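Local coordinates for protein endonuclease III (Geobacillus stearothermophilus, PDB 1ORN) that probably excises damaged bases from DNA as a [4Fe-4S] glycosylase of base excision repair, by way of a covalent protein-DNA intermediate, at residues E114-K117 with G122-T125; F59-T64 with L73-Q78. All blocks are in the same frame, centred on the assembly; numbering follows the deposited sequence.

Contact 1 of 2, residues E114-K117 with G122-T125; sequences ELMK and GRKT. With NA (sodium ion), chain E; nucleotides of chain B.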
ATOM      1  N   GLU C 114      -5.916 -16.023  -1.377  1.00 31.38           N
ATOM      2  CA  GLU C 114      -4.850 -17.014  -1.313  1.00 30.73           C
ATOM      3  C   GLU C 114      -3.563 -16.316  -0.872  1.00 27.79           C
ATOM      4  O   GLU C 114      -2.789 -16.864  -0.096  1.00 27.75           O
ATOM      5  CB  GLU C 114      -4.628 -17.692  -2.666  1.00 33.87           C
ATOM      6  CG  GLU C 114      -5.737 -18.665  -3.080  1.00 39.55           C
ATOM      7  CD  GLU C 114      -6.045 -19.705  -2.007  1.00 44.06           C
ATOM      8  OE1 GLU C 114      -5.103 -20.319  -1.460  1.00 45.36           O
ATOM      9  OE2 GLU C 114      -7.241 -19.914  -1.715  1.00 49.20           O
ATOM     10  N   LEU C 115      -3.339 -15.098  -1.361  1.00 27.42           N
ATOM     11  CA  LEU C 115      -2.137 -14.363  -0.976  1.00 26.15           C
ATOM     12  C   LEU C 115      -2.119 -14.121   0.532  1.00 26.47           C
ATOM     13  O   LEU C 115      -1.067 -14.167   1.160  1.00 23.88           O
ATOM     14  CB  LEU C 115      -2.064 -13.017  -1.705  1.00 26.81           C
ATOM     15  CG  LEU C 115      -1.685 -13.067  -3.187  1.00 29.09           C
ATOM     16  CD1 LEU C 115      -1.967 -11.721  -3.838  1.00 32.06           C
ATOM     17  CD2 LEU C 115      -0.218 -13.449  -3.331  1.00 29.85           C
ATOM     18  N   MET C 116      -3.287 -13.844   1.101  1.00 25.52           N
ATOM     19  CA  MET C 116      -3.390 -13.588   2.529  1.00 26.57           C
ATOM     20  C   MET C 116      -3.038 -14.786   3.399  1.00 27.32           C
ATOM     21  O   MET C 116      -2.828 -14.646   4.606  1.00 28.02           O
ATOM     22  CB  MET C 116      -4.785 -13.068   2.865  1.00 26.63           C
ATOM     23  CG  MET C 116      -4.995 -11.628   2.420  1.00 25.95           C
ATOM     24  SD  MET C 116      -6.657 -11.012   2.680  1.00 29.43           S
ATOM     25  CE  MET C 116      -6.822 -11.235   4.468  1.00 29.08           C
ATOM     26  N   LYS C 117      -2.948 -15.963   2.796  1.00 29.50           N
ATOM     27  CA  LYS C 117      -2.581 -17.147   3.559  1.00 30.27           C
ATOM     28  C   LYS C 117      -1.074 -17.174   3.810  1.00 30.94           C
ATOM     29  O   LYS C 117      -0.585 -17.909   4.669  1.00 30.81           O
ATOM     30  CB  LYS C 117      -3.029 -18.410   2.824  1.00 32.40           C
ATOM     31  CG  LYS C 117      -4.534 -18.569   2.775  1.00 34.78           C
ATOM     32  CD  LYS C 117      -4.927 -19.849   2.055  1.00 41.00           C
ATOM     33  CE  LYS C 117      -6.439 -20.014   1.999  1.00 43.22           C
ATOM     34  NZ  LYS C 117      -7.044 -19.991   3.359  1.00 48.31           N
ATOM     35  N   GLY C 122      -1.092  -9.354   4.710  1.00 23.54           N
ATOM     36  CA  GLY C 122      -2.438  -9.087   5.179  1.00 24.05           C
ATOM     37  C   GLY C 122      -3.270  -8.559   4.018  1.00 23.12           C
ATOM     38  O   GLY C 122      -2.852  -8.624   2.858  1.00 22.41           O
ATOM     39  N   ARG C 123      -4.433  -7.995   4.312  1.00 23.26           N
ATOM     40  CA  ARG C 123      -5.277  -7.499   3.240  1.00 25.60           C
ATOM     41  C   ARG C 123      -4.636  -6.368   2.419  1.00 23.45           C
ATOM     42  O   ARG C 123      -4.762  -6.346   1.198  1.00 25.25           O
ATOM     43  CB  ARG C 123      -6.641  -7.067   3.795  1.00 26.88           C
ATOM     44  CG  ARG C 123      -7.637  -6.703   2.702  1.00 27.06           C
ATOM     45  CD  ARG C 123      -9.082  -6.915   3.141  1.00 28.77           C
ATOM     46  NE  ARG C 123     -10.002  -6.477   2.098  1.00 28.62           N
ATOM     47  CZ  ARG C 123     -11.205  -7.003   1.885  1.00 30.23           C
ATOM     48  NH1 ARG C 123     -11.651  -8.001   2.641  1.00 30.48           N
ATOM     49  NH2 ARG C 123     -11.965  -6.524   0.914  1.00 28.82           N
ATOM     50  N   LYS C 124      -3.943  -5.437   3.072  1.00 22.36           N
ATOM     51  CA  LYS C 124      -3.313  -4.345   2.329  1.00 23.44           C
ATOM     52  C   LYS C 124      -2.280  -4.883   1.338  1.00 22.58           C
ATOM     53  O   LYS C 124      -2.277  -4.508   0.164  1.00 22.44           O
ATOM     54  CB  LYS C 124      -2.650  -3.356   3.304  1.00 24.01           C
ATOM     55  CG  LYS C 124      -1.867  -2.203   2.656  1.00 24.15           C
ATOM     56  CD  LYS C 124      -0.378  -2.528   2.508  1.00 23.67           C
ATOM     57  CE  LYS C 124       0.406  -1.308   1.983  1.00 25.33           C
ATOM     58  NZ  LYS C 124       1.885  -1.524   1.814  1.00 24.98           N
ATOM     59  N   THR C 125      -1.406  -5.758   1.815  1.00 22.99           N
ATOM     60  CA  THR C 125      -0.358  -6.322   0.974  1.00 22.78           C
ATOM     61  C   THR C 125      -0.947  -7.096  -0.195  1.00 24.12           C
ATOM     62  O   THR C 125      -0.533  -6.911  -1.345  1.00 21.91           O
ATOM     63  CB  THR C 125       0.569  -7.214   1.809  1.00 23.57           C
ATOM     64  OG1 THR C 125       1.221  -6.401   2.798  1.00 24.15           O
ATOM     65  CG2 THR C 125       1.632  -7.883   0.943  1.00 24.32           C
TER
HETATM   66 NA    NA E 224      -1.117 -13.736   5.997  1.00 30.18          NA
ATOM     67  P    DT B   9      -1.043  -5.803   5.838  1.00 24.47           P
ATOM     68  OP1  DT B   9      -0.791  -6.465   4.539  1.00 28.10           O
ATOM     69  OP2  DT B   9      -2.419  -5.396   6.218  1.00 25.70           O
ATOM     70  O5'  DT B   9      -0.462  -6.731   6.985  1.00 26.15           O
ATOM     71  C5'  DT B   9       0.880  -7.181   6.900  1.00 23.80           C
ATOM     72  C4'  DT B   9       1.228  -8.036   8.092  1.00 25.23           C
ATOM     73  O4'  DT B   9       1.411  -7.201   9.261  1.00 25.14           O
ATOM     74  C3'  DT B   9       0.172  -9.083   8.451  1.00 24.76           C
ATOM     75  O3'  DT B   9       0.760 -10.383   8.384  1.00 26.80           O
ATOM     76  C2'  DT B   9      -0.266  -8.712   9.865  1.00 25.49           C
ATOM     77  C1'  DT B   9       0.892  -7.876  10.403  1.00 23.81           C
ATOM     78  N1   DT B   9       0.513  -6.850  11.406  1.00 25.04           N
ATOM     79  C2   DT B   9       1.265  -6.746  12.571  1.00 26.95           C
ATOM     80  O2   DT B   9       2.210  -7.469  12.819  1.00 28.76           O
ATOM     81  N3   DT B   9       0.852  -5.761  13.436  1.00 27.90           N
ATOM     82  C4   DT B   9      -0.214  -4.896  13.268  1.00 29.83           C
ATOM     83  O4   DT B   9      -0.467  -4.056  14.130  1.00 32.56           O
ATOM     84  C5   DT B   9      -0.962  -5.073  12.037  1.00 26.34           C
ATOM     85  C7   DT B   9      -2.146  -4.198  11.777  1.00 26.71           C
ATOM     86  C6   DT B   9      -0.560  -6.023  11.183  1.00 24.82           C
ATOM     87  P    DG B   8       1.810   1.329   5.933  1.00 25.40           P
ATOM     88  OP1  DG B   8       0.584   1.958   6.481  1.00 26.35           O
ATOM     89  OP2  DG B   8       3.148   1.798   6.405  1.00 25.86           O
ATOM     90  O5'  DG B   8       1.744  -0.240   6.187  1.00 26.13           O
ATOM     91  C5'  DG B   8       0.503  -0.943   6.146  1.00 24.63           C
ATOM     92  C4'  DG B   8       0.750  -2.400   6.454  1.00 24.84           C
ATOM     93  O4'  DG B   8       1.417  -2.517   7.732  1.00 27.46           O
ATOM     94  C3'  DG B   8      -0.461  -3.325   6.517  1.00 24.59           C
ATOM     95  O3'  DG B   8      -0.044  -4.550   5.915  1.00 24.55           O
ATOM     96  C2'  DG B   8      -0.718  -3.467   8.012  1.00 23.81           C
ATOM     97  C1'  DG B   8       0.675  -3.348   8.614  1.00 26.51           C
ATOM     98  N9   DG B   8       0.732  -2.726   9.934  1.00 24.78           N
ATOM     99  C8   DG B   8      -0.050  -1.703  10.412  1.00 26.76           C
ATOM    100  N7   DG B   8       0.289  -1.319  11.615  1.00 29.94           N
ATOM    101  C5   DG B   8       1.352  -2.147  11.955  1.00 29.13           C
ATOM    102  C6   DG B   8       2.146  -2.194  13.140  1.00 31.42           C
ATOM    103  O6   DG B   8       2.084  -1.473  14.141  1.00 34.00           O
ATOM    104  N1   DG B   8       3.101  -3.203  13.075  1.00 31.15           N
ATOM    105  C2   DG B   8       3.281  -4.051  12.007  1.00 31.54           C
ATOM    106  N2   DG B   8       4.251  -4.967  12.136  1.00 30.91           N
ATOM    107  N3   DG B   8       2.560  -4.003  10.892  1.00 30.12           N
ATOM    108  C4   DG B   8       1.622  -3.036  10.937  1.00 29.88           C
TER
HETATM  109  O   HOH W   1      -1.065 -15.833   7.012  1.00 34.49           O
HETATM  110  O   HOH W   2      -3.032 -13.118   7.601  1.00 43.12           O
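Met116 lies against Gly122 and Arg123 in a small van der Waals contact that closes the turn between helix 112-115 and helix 123-134. Its CG sits 3.7 Å from Gly122 O and its SD 3.8 Å from Arg123 CA; a bend at the last torsion (chi3 58°) turns the methyl CE in beside Arg123 N. The backbone of the same residue does different work, since Met116 O binds sodium at 2.4 Å, with Leu118 O, Val121 O and two waters among the other ligands. Gly122, the N-cap, gives its N-H to OP1 of DT9 of chain B, and a CB in its place would run into O5' of that nucleotide. Thr125 holds the same OP1 twice, through N at 2.9 Å and through OG1 at 2.7 Å, so three bonds grip one phosphate oxygen. An alanine in place of Met116 would remove CG, SD and CE, and would probably open a gap beside Gly122 O and Arg123 CA. Lys124 NZ is covalently linked, consistent with the trapped intermediate. A hairpin whose N-H groups at the start of the second helix grip a DNA phosphate, with a bound sodium, is characteristic of the helix-hairpin-helix motif.

Contact 2 of 2, residues F59-T64 with L73-Q78; sequences FEKYRT and LEELEQ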
ATOM      1  N   PHE C  59      17.454  -7.928  -4.624  1.00 33.96           N
ATOM      2  CA  PHE C  59      16.959  -8.619  -5.804  1.00 35.96           C
ATOM      3  C   PHE C  59      18.055  -9.098  -6.748  1.00 37.80           C
ATOM      4  O   PHE C  59      17.773  -9.745  -7.755  1.00 38.46           O
ATOM      5  CB  PHE C  59      15.950  -7.746  -6.553  1.00 32.06           C
ATOM      6  CG  PHE C  59      14.684  -7.467  -5.771  1.00 32.43           C
ATOM      7  CD1 PHE C  59      14.352  -8.231  -4.648  1.00 32.04           C
ATOM      8  CD2 PHE C  59      13.812  -6.459  -6.173  1.00 31.33           C
ATOM      9  CE1 PHE C  59      13.164  -7.991  -3.940  1.00 32.27           C
ATOM     10  CE2 PHE C  59      12.629  -6.210  -5.477  1.00 31.97           C
ATOM     11  CZ  PHE C  59      12.304  -6.981  -4.354  1.00 31.48           C
ATOM     12  N   GLU C  60      19.302  -8.777  -6.427  1.00 40.97           N
ATOM     13  CA  GLU C  60      20.420  -9.242  -7.241  1.00 44.05           C
ATOM     14  C   GLU C  60      20.943 -10.514  -6.595  1.00 43.85           C
ATOM     15  O   GLU C  60      21.393 -11.438  -7.279  1.00 45.95           O
ATOM     16  CB  GLU C  60      21.526  -8.186  -7.311  1.00 46.54           C
ATOM     17  CG  GLU C  60      21.137  -6.970  -8.133  1.00 51.16           C
ATOM     18  CD  GLU C  60      20.545  -7.356  -9.479  1.00 53.44           C
ATOM     19  OE1 GLU C  60      21.251  -8.008 -10.278  1.00 55.68           O
ATOM     20  OE2 GLU C  60      19.371  -7.014  -9.733  1.00 54.94           O
ATOM     21  N   LYS C  61      20.863 -10.561  -5.269  1.00 42.30           N
ATOM     22  CA  LYS C  61      21.313 -11.719  -4.506  1.00 41.14           C
ATOM     23  C   LYS C  61      20.282 -12.846  -4.515  1.00 40.55           C
ATOM     24  O   LYS C  61      20.635 -14.020  -4.636  1.00 40.67           O
ATOM     25  CB  LYS C  61      21.606 -11.313  -3.061  1.00 41.29           C
ATOM     26  CG  LYS C  61      22.058 -12.461  -2.174  1.00 41.35           C
ATOM     27  CD  LYS C  61      22.573 -11.943  -0.841  1.00 42.78           C
ATOM     28  CE  LYS C  61      23.064 -13.072   0.049  1.00 42.10           C
ATOM     29  NZ  LYS C  61      23.644 -12.539   1.316  1.00 42.81           N
ATOM     30  N   TYR C  62      19.010 -12.479  -4.386  1.00 38.65           N
ATOM     31  CA  TYR C  62      17.916 -13.443  -4.373  1.00 39.16           C
ATOM     32  C   TYR C  62      17.001 -13.174  -5.570  1.00 39.10           C
ATOM     33  O   TYR C  62      16.594 -12.035  -5.798  1.00 38.82           O
ATOM     34  CB  TYR C  62      17.111 -13.301  -3.077  1.00 39.04           C
ATOM     35  CG  TYR C  62      17.923 -13.387  -1.801  1.00 38.64           C
ATOM     36  CD1 TYR C  62      18.193 -14.618  -1.198  1.00 38.35           C
ATOM     37  CD2 TYR C  62      18.401 -12.235  -1.182  1.00 37.85           C
ATOM     38  CE1 TYR C  62      18.912 -14.696  -0.009  1.00 40.12           C
ATOM     39  CE2 TYR C  62      19.126 -12.302   0.005  1.00 40.46           C
ATOM     40  CZ  TYR C  62      19.376 -13.535   0.588  1.00 40.43           C
ATOM     41  OH  TYR C  62      20.080 -13.596   1.769  1.00 42.80           O
ATOM     42  N   ARG C  63      16.666 -14.216  -6.328  1.00 38.37           N
ATOM     43  CA  ARG C  63      15.805 -14.044  -7.500  1.00 39.23           C
ATOM     44  C   ARG C  63      14.592 -14.961  -7.502  1.00 37.23           C
ATOM     45  O   ARG C  63      13.623 -14.725  -8.231  1.00 35.28           O
ATOM     46  CB  ARG C  63      16.591 -14.307  -8.787  1.00 42.99           C
ATOM     47  CG  ARG C  63      17.839 -13.469  -8.971  1.00 48.72           C
ATOM     48  CD  ARG C  63      18.351 -13.612 -10.397  1.00 52.73           C
ATOM     49  NE  ARG C  63      19.708 -13.103 -10.558  1.00 58.16           N
ATOM     50  CZ  ARG C  63      20.800 -13.736 -10.139  1.00 59.56           C
ATOM     51  NH1 ARG C  63      21.996 -13.191 -10.328  1.00 60.20           N
ATOM     52  NH2 ARG C  63      20.700 -14.917  -9.540  1.00 59.96           N
ATOM     53  N   THR C  64      14.647 -16.011  -6.691  1.00 34.96           N
ATOM     54  CA  THR C  64      13.557 -16.975  -6.638  1.00 34.00           C
ATOM     55  C   THR C  64      13.303 -17.376  -5.193  1.00 34.12           C
ATOM     56  O   THR C  64      14.138 -17.136  -4.320  1.00 36.11           O
ATOM     57  CB  THR C  64      13.928 -18.245  -7.420  1.00 34.61           C
ATOM     58  OG1 THR C  64      14.925 -18.964  -6.688  1.00 34.75           O
ATOM     59  CG2 THR C  64      14.501 -17.879  -8.788  1.00 34.46           C
ATOM     60  N   LEU C  73      18.571 -18.021   8.403  1.00 45.96           N
ATOM     61  CA  LEU C  73      17.711 -16.900   8.755  1.00 47.16           C
ATOM     62  C   LEU C  73      18.533 -15.666   9.140  1.00 48.16           C
ATOM     63  O   LEU C  73      18.215 -14.542   8.741  1.00 47.50           O
ATOM     64  CB  LEU C  73      16.783 -17.300   9.907  1.00 47.57           C
ATOM     65  CG  LEU C  73      15.734 -16.276  10.346  1.00 48.33           C
ATOM     66  CD1 LEU C  73      14.864 -15.896   9.158  1.00 48.08           C
ATOM     67  CD2 LEU C  73      14.881 -16.859  11.463  1.00 48.61           C
ATOM     68  N   GLU C  74      19.599 -15.883   9.903  1.00 48.97           N
ATOM     69  CA  GLU C  74      20.465 -14.795  10.353  1.00 49.64           C
ATOM     70  C   GLU C  74      21.073 -14.004   9.200  1.00 48.06           C
ATOM     71  O   GLU C  74      21.299 -12.798   9.317  1.00 48.06           O
ATOM     72  CB  GLU C  74      21.593 -15.343  11.234  1.00 52.07           C
ATOM     73  CG  GLU C  74      21.124 -16.156  12.433  1.00 56.50           C
ATOM     74  CD  GLU C  74      20.425 -17.444  12.030  1.00 58.87           C
ATOM     75  OE1 GLU C  74      21.004 -18.212  11.233  1.00 58.92           O
ATOM     76  OE2 GLU C  74      19.297 -17.687  12.514  1.00 60.36           O
ATOM     77  N   GLU C  75      21.344 -14.684   8.091  1.00 46.28           N
ATOM     78  CA  GLU C  75      21.933 -14.031   6.931  1.00 45.03           C
ATOM     79  C   GLU C  75      20.933 -13.115   6.235  1.00 44.03           C
ATOM     80  O   GLU C  75      21.266 -11.986   5.866  1.00 42.77           O
ATOM     81  CB  GLU C  75      22.455 -15.078   5.941  1.00 47.19           C
ATOM     82  CG  GLU C  75      23.166 -14.491   4.721  1.00 49.23           C
ATOM     83  CD  GLU C  75      23.786 -15.556   3.831  1.00 51.71           C
ATOM     84  OE1 GLU C  75      24.329 -15.201   2.762  1.00 51.57           O
ATOM     85  OE2 GLU C  75      23.732 -16.749   4.202  1.00 52.85           O
ATOM     86  N   LEU C  76      19.711 -13.603   6.046  1.00 41.34           N
ATOM     87  CA  LEU C  76      18.683 -12.798   5.396  1.00 40.41           C
ATOM     88  C   LEU C  76      18.343 -11.597   6.283  1.00 40.27           C
ATOM     89  O   LEU C  76      18.086 -10.497   5.787  1.00 39.46           O
ATOM     90  CB  LEU C  76      17.430 -13.642   5.128  1.00 38.39           C
ATOM     91  CG  LEU C  76      16.260 -12.905   4.462  1.00 37.05           C
ATOM     92  CD1 LEU C  76      16.696 -12.356   3.100  1.00 34.99           C
ATOM     93  CD2 LEU C  76      15.079 -13.847   4.300  1.00 37.09           C
ATOM     94  N   GLU C  77      18.349 -11.807   7.596  1.00 40.16           N
ATOM     95  CA  GLU C  77      18.055 -10.726   8.533  1.00 42.03           C
ATOM     96  C   GLU C  77      18.982  -9.542   8.287  1.00 41.75           C
ATOM     97  O   GLU C  77      18.541  -8.396   8.228  1.00 41.31           O
ATOM     98  CB  GLU C  77      18.215 -11.199   9.982  1.00 42.98           C
ATOM     99  CG  GLU C  77      17.088 -12.090  10.493  1.00 44.08           C
ATOM    100  CD  GLU C  77      17.225 -12.416  11.980  1.00 46.61           C
ATOM    101  OE1 GLU C  77      16.344 -13.115  12.524  1.00 47.43           O
ATOM    102  OE2 GLU C  77      18.213 -11.970  12.606  1.00 47.83           O
ATOM    103  N   GLN C  78      20.273  -9.820   8.141  1.00 42.86           N
ATOM    104  CA  GLN C  78      21.242  -8.759   7.899  1.00 44.11           C
ATOM    105  C   GLN C  78      21.026  -8.083   6.551  1.00 44.01           C
ATOM    106  O   GLN C  78      21.171  -6.865   6.429  1.00 45.21           O
ATOM    107  CB  GLN C  78      22.670  -9.310   7.979  1.00 45.42           C
ATOM    108  CG  GLN C  78      23.129  -9.609   9.397  1.00 47.56           C
ATOM    109  CD  GLN C  78      22.903  -8.434  10.335  1.00 48.70           C
ATOM    110  OE1 GLN C  78      23.366  -7.320  10.077  1.00 48.50           O
ATOM    111  NE2 GLN C  78      22.183  -8.676  11.426  1.00 49.74           N
TER
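Lys61, the last residue of helix 48-61, and Tyr62 just after it reach across to Glu75 and Leu76 on helix 73-79. Two fully stretched chains make the polar half: Lys61 has CG anti to the backbone N (chi1 179°) and stays extended to its ammonium, while Glu75 is drawn out in the same way. The two side chains run at a slant to each other, and Lys61 NZ makes a salt bridge with Glu75 OE1 at 3.1 Å. The ammonium approaches OE1 on the anti side of the carboxylate, 19° out of its plane. Asp79 OD1, just past the second segment, is the stronger partner of Lys61 NZ and also hydrogen-bonds to Tyr62 OH, anchoring the far end of the ring. In this all-helical glycosylase of the HhH-GPD superfamily, the pair joins helices 48-61 and 73-79, with the short helix 65-69 between them in the chain. Tyr62 supplies the apolar half, its ring directed toward helix 73-79. Leu76 turns its CG away from its own backbone N (chi1 179°), which brings CD1 obliquely to the ring, 3.8 Å from Tyr62 OH and 3.9 Å from Tyr62 CZ. One ring face carries Lys61 CG, 3.6 Å above the plane toward the rim, and the ring also stacks with Tyr68.

Contact 2 comes first along the chain, and contact 1 opens only after helix 86-103 has been traversed. Their centres are about 22 Å apart and their nearest atoms about 12 Å, so neither touches the other, although both belong to the HhH-GPD part of the protein. Helix 33-43 links them indirectly: Phe59 from the 59-64 segment packs on it at one place, and Lys124 and Thr125 from 122-125 at another. Leu73 and Leu76 also rest on helix 86-103. Contact 1 binds the DNA backbone directly, whereas the nearest atom of contact 2 is about 7 Å from nucleic acid, so one belongs to the DNA-binding surface and the other to helix packing farther from the chain centre.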